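Local coordinates for protein addiction module toxin RelE (Helicobacter pylori, PDB 4LTT) that probably acts as an RNA-cleaving toxin of a toxin-antitoxin system, in the YafQ branch of the RelE family, and can bind copper, at residues Phe22-Val30 and Cys59-Leu67. Numbering follows the deposited sequence.
Sequences FDDSVLNEV and CHIKPDVLL
I61 packs between L27 and V30, and this is the tight part of the contact. I61 CD1 lies 3.9 Å from both L27 CD1 and V30 CG2. A chi1 of -52° sets I61 CG1 anti to the carbonyl carbon, which puts CG2 anti to the backbone N. I61 CG2 meets the edge of the F22 ring, 4.2 Å from F22 CZ, in the loop before the helix, and the two side chains cross at about a right angle. V30 CG1 reaches C59 SG at 3.9 Å, and L27 CD1 also touches L67 CD2. I61 and K62 form a classic beta bulge opposite V65, whose O accepts from both of their N atoms. The bulge lies next to the type I turn K62-V65, which joins strands 57-60 and 65-72 in a hairpin, and helix 25-35 packs on this part of the RelE-like sheet. V65 CG1 approaches the F22 ring obliquely, 4.1 Å from F22 CE1. L17 of helix 8-19 and L81 of strand 75-82 touch both F22 and V65. The K62 side is looser and more polar. No direct hydrogen bond joins the segments. One water bridges them, accepting from K62 NZ at 2.7 Å and from D23 N at 3.0 Å. V26 only brushes I61, with V26 CG1 4.4 Å from I61 CG2.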
loop_
_atom_site.group_PDB
_atom_site.type_symbol
_atom_site.label_atom_id
_atom_site.label_comp_id
_atom_site.label_asym_id
_atom_site.label_seq_id
_atom_site.Cartn_x
_atom_site.Cartn_y
_atom_site.Cartn_z
ATOM N N PHE A 22 8.160 9.568 -8.391
ATOM C CA PHE A 22 7.471 8.239 -8.427
ATOM C C PHE A 22 6.515 8.147 -9.611
ATOM O O PHE A 22 5.756 9.082 -9.897
ATOM C CB PHE A 22 6.687 8.168 -7.146
ATOM C CG PHE A 22 5.866 6.883 -6.972
ATOM C CD1 PHE A 22 6.517 5.675 -6.879
ATOM C CD2 PHE A 22 4.495 6.916 -6.920
ATOM C CE1 PHE A 22 5.781 4.497 -6.668
ATOM C CE2 PHE A 22 3.776 5.756 -6.706
ATOM C CZ PHE A 22 4.409 4.579 -6.553
ATOM N N ASP A 23 6.605 6.998 -10.275
ATOM C CA ASP A 23 5.712 6.605 -11.344
ATOM C C ASP A 23 4.640 5.657 -10.747
ATOM O O ASP A 23 5.024 4.573 -10.316
ATOM C CB ASP A 23 6.544 5.931 -12.447
ATOM C CG ASP A 23 5.713 5.430 -13.613
ATOM O OD1 ASP A 23 4.538 5.162 -13.523
ATOM O OD2 ASP A 23 6.308 5.173 -14.721
ATOM N N ASP A 24 3.392 6.023 -10.753
ATOM C CA ASP A 24 2.357 5.231 -10.104
ATOM C C ASP A 24 1.704 4.175 -10.956
ATOM O O ASP A 24 0.675 3.597 -10.563
ATOM C CB ASP A 24 1.307 6.195 -9.508
ATOM C CG ASP A 24 0.474 6.889 -10.535
ATOM O OD1 ASP A 24 0.781 6.749 -11.743
ATOM O OD2 ASP A 24 -0.505 7.561 -10.142
ATOM N N SER A 25 2.286 3.818 -12.104
ATOM C CA SER A 25 1.599 2.888 -12.989
ATOM C C SER A 25 1.457 1.504 -12.384
ATOM O O SER A 25 0.367 0.898 -12.437
ATOM C CB SER A 25 2.220 2.906 -14.340
ATOM O OG SER A 25 3.427 2.332 -14.308
ATOM N N VAL A 26 2.520 0.969 -11.798
ATOM C CA VAL A 26 2.430 -0.300 -11.171
ATOM C C VAL A 26 1.491 -0.247 -9.945
ATOM O O VAL A 26 0.670 -1.178 -9.730
ATOM C CB VAL A 26 3.834 -0.857 -10.776
ATOM C CG1 VAL A 26 3.708 -2.138 -9.979
ATOM C CG2 VAL A 26 4.599 -1.097 -12.075
ATOM N N LEU A 27 1.615 0.788 -9.145
ATOM C CA LEU A 27 0.717 0.984 -8.035
ATOM C C LEU A 27 -0.753 0.872 -8.474
ATOM O O LEU A 27 -1.585 0.247 -7.790
ATOM C CB LEU A 27 0.936 2.296 -7.305
ATOM C CG LEU A 27 -0.018 2.649 -6.191
ATOM C CD1 LEU A 27 0.083 1.651 -5.031
ATOM C CD2 LEU A 27 0.292 4.043 -5.712
ATOM N N ASN A 28 -1.142 1.571 -9.533
ATOM C CA ASN A 28 -2.506 1.531 -9.967
ATOM C C ASN A 28 -2.941 0.117 -10.331
ATOM O O ASN A 28 -4.109 -0.257 -10.080
ATOM C CB ASN A 28 -2.745 2.541 -11.112
ATOM C CG ASN A 28 -2.755 3.951 -10.670
ATOM O OD1 ASN A 28 -3.061 4.245 -9.529
ATOM N ND2 ASN A 28 -2.314 4.846 -11.564
ATOM N N GLU A 29 -2.073 -0.607 -10.989
ATOM C CA GLU A 29 -2.406 -1.975 -11.314
ATOM C C GLU A 29 -2.575 -2.844 -10.087
ATOM O O GLU A 29 -3.494 -3.685 -10.006
ATOM C CB GLU A 29 -1.324 -2.564 -12.204
ATOM C CG GLU A 29 -1.543 -3.971 -12.717
ATOM C CD GLU A 29 -0.239 -4.495 -13.288
ATOM O OE1 GLU A 29 0.731 -4.721 -12.529
ATOM O OE2 GLU A 29 -0.128 -4.620 -14.473
ATOM N N VAL A 30 -1.690 -2.667 -9.111
ATOM C CA VAL A 30 -1.792 -3.399 -7.818
ATOM C C VAL A 30 -3.118 -3.049 -7.101
ATOM O O VAL A 30 -3.818 -3.955 -6.621
ATOM C CB VAL A 30 -0.612 -3.060 -6.919
ATOM C CG1 VAL A 30 -0.867 -3.507 -5.426
ATOM C CG2 VAL A 30 0.683 -3.624 -7.477
ATOM N N CYS A 59 2.599 -4.850 0.656
ATOM C CA CYS A 59 3.198 -5.360 -0.562
ATOM C C CYS A 59 4.268 -4.355 -0.978
ATOM O O CYS A 59 4.342 -3.214 -0.491
ATOM C CB CYS A 59 2.174 -5.642 -1.642
ATOM S SG CYS A 59 1.299 -4.219 -2.245
ATOM N N HIS A 60 5.132 -4.827 -1.854
ATOM C CA HIS A 60 6.260 -3.973 -2.350
ATOM C C HIS A 60 5.970 -3.479 -3.728
ATOM O O HIS A 60 5.922 -4.300 -4.670
ATOM C CB HIS A 60 7.485 -4.808 -2.529
ATOM C CG HIS A 60 8.243 -5.060 -1.327
ATOM N ND1 HIS A 60 7.766 -5.658 -0.284
ATOM C CD2 HIS A 60 9.611 -4.887 -1.105
ATOM C CE1 HIS A 60 8.763 -5.829 0.621
ATOM N NE2 HIS A 60 9.868 -5.334 0.093
ATOM N N ILE A 61 5.789 -2.212 -3.876
ATOM C CA ILE A 61 5.618 -1.580 -5.218
ATOM C C ILE A 61 6.973 -1.434 -5.923
ATOM O O ILE A 61 7.088 -1.713 -7.132
ATOM C CB ILE A 61 4.874 -0.271 -5.073
ATOM C CG1 ILE A 61 3.574 -0.413 -4.282
ATOM C CG2 ILE A 61 4.611 0.393 -6.461
ATOM C CD1 ILE A 61 2.525 -1.348 -4.831
ATOM N N LYS A 62 7.970 -1.030 -5.152
ATOM C CA LYS A 62 9.372 -0.949 -5.555
ATOM C C LYS A 62 10.136 -1.392 -4.285
ATOM O O LYS A 62 9.627 -1.393 -3.209
ATOM C CB LYS A 62 9.841 0.493 -5.955
ATOM C CG LYS A 62 8.901 1.172 -6.909
ATOM C CD LYS A 62 9.650 2.159 -7.788
ATOM C CE LYS A 62 10.651 3.100 -7.178
ATOM N NZ LYS A 62 10.609 4.422 -7.912
ATOM N N PRO A 63 11.456 -1.638 -4.424
ATOM C CA PRO A 63 12.168 -2.026 -3.195
ATOM C C PRO A 63 12.044 -1.013 -1.995
ATOM O O PRO A 63 11.909 -1.447 -0.810
ATOM C CB PRO A 63 13.626 -2.243 -3.689
ATOM C CG PRO A 63 13.516 -2.474 -5.147
ATOM C CD PRO A 63 12.286 -1.772 -5.637
ATOM N N ASP A 64 12.019 0.294 -2.267
ATOM C CA ASP A 64 11.851 1.264 -1.194
ATOM C C ASP A 64 10.474 1.873 -1.160
ATOM O O ASP A 64 10.298 2.930 -0.563
ATOM C CB ASP A 64 12.869 2.393 -1.320
ATOM C CG ASP A 64 14.252 1.963 -0.962
ATOM O OD1 ASP A 64 14.395 1.041 -0.134
ATOM O OD2 ASP A 64 15.179 2.631 -1.451
ATOM N N VAL A 65 9.505 1.262 -1.862
ATOM C CA VAL A 65 8.132 1.786 -1.831
ATOM C C VAL A 65 7.172 0.634 -1.462
ATOM O O VAL A 65 6.914 -0.227 -2.317
ATOM C CB VAL A 65 7.722 2.447 -3.146
ATOM C CG1 VAL A 65 6.312 3.000 -2.921
ATOM C CG2 VAL A 65 8.613 3.620 -3.479
ATOM N N LEU A 66 6.719 0.653 -0.221
ATOM C CA LEU A 66 5.824 -0.340 0.319
ATOM C C LEU A 66 4.459 0.233 0.434
ATOM O O LEU A 66 4.323 1.389 0.840
ATOM C CB LEU A 66 6.318 -0.766 1.684
ATOM C CG LEU A 66 7.769 -1.212 1.779
ATOM C CD1 LEU A 66 8.111 -1.508 3.198
ATOM C CD2 LEU A 66 8.107 -2.329 0.880
ATOM N N LEU A 67 3.438 -0.550 0.093
ATOM C CA LEU A 67 2.040 -0.154 0.283
ATOM C C LEU A 67 1.514 -0.937 1.504
ATOM O O LEU A 67 1.578 -2.185 1.532
ATOM C CB LEU A 67 1.255 -0.519 -0.982
ATOM C CG LEU A 67 -0.275 -0.307 -0.839
ATOM C CD1 LEU A 67 -0.611 1.172 -0.714
ATOM C CD2 LEU A 67 -1.000 -0.963 -2.018
HETATM O O HOH W 1 8.941 5.196 -9.896
#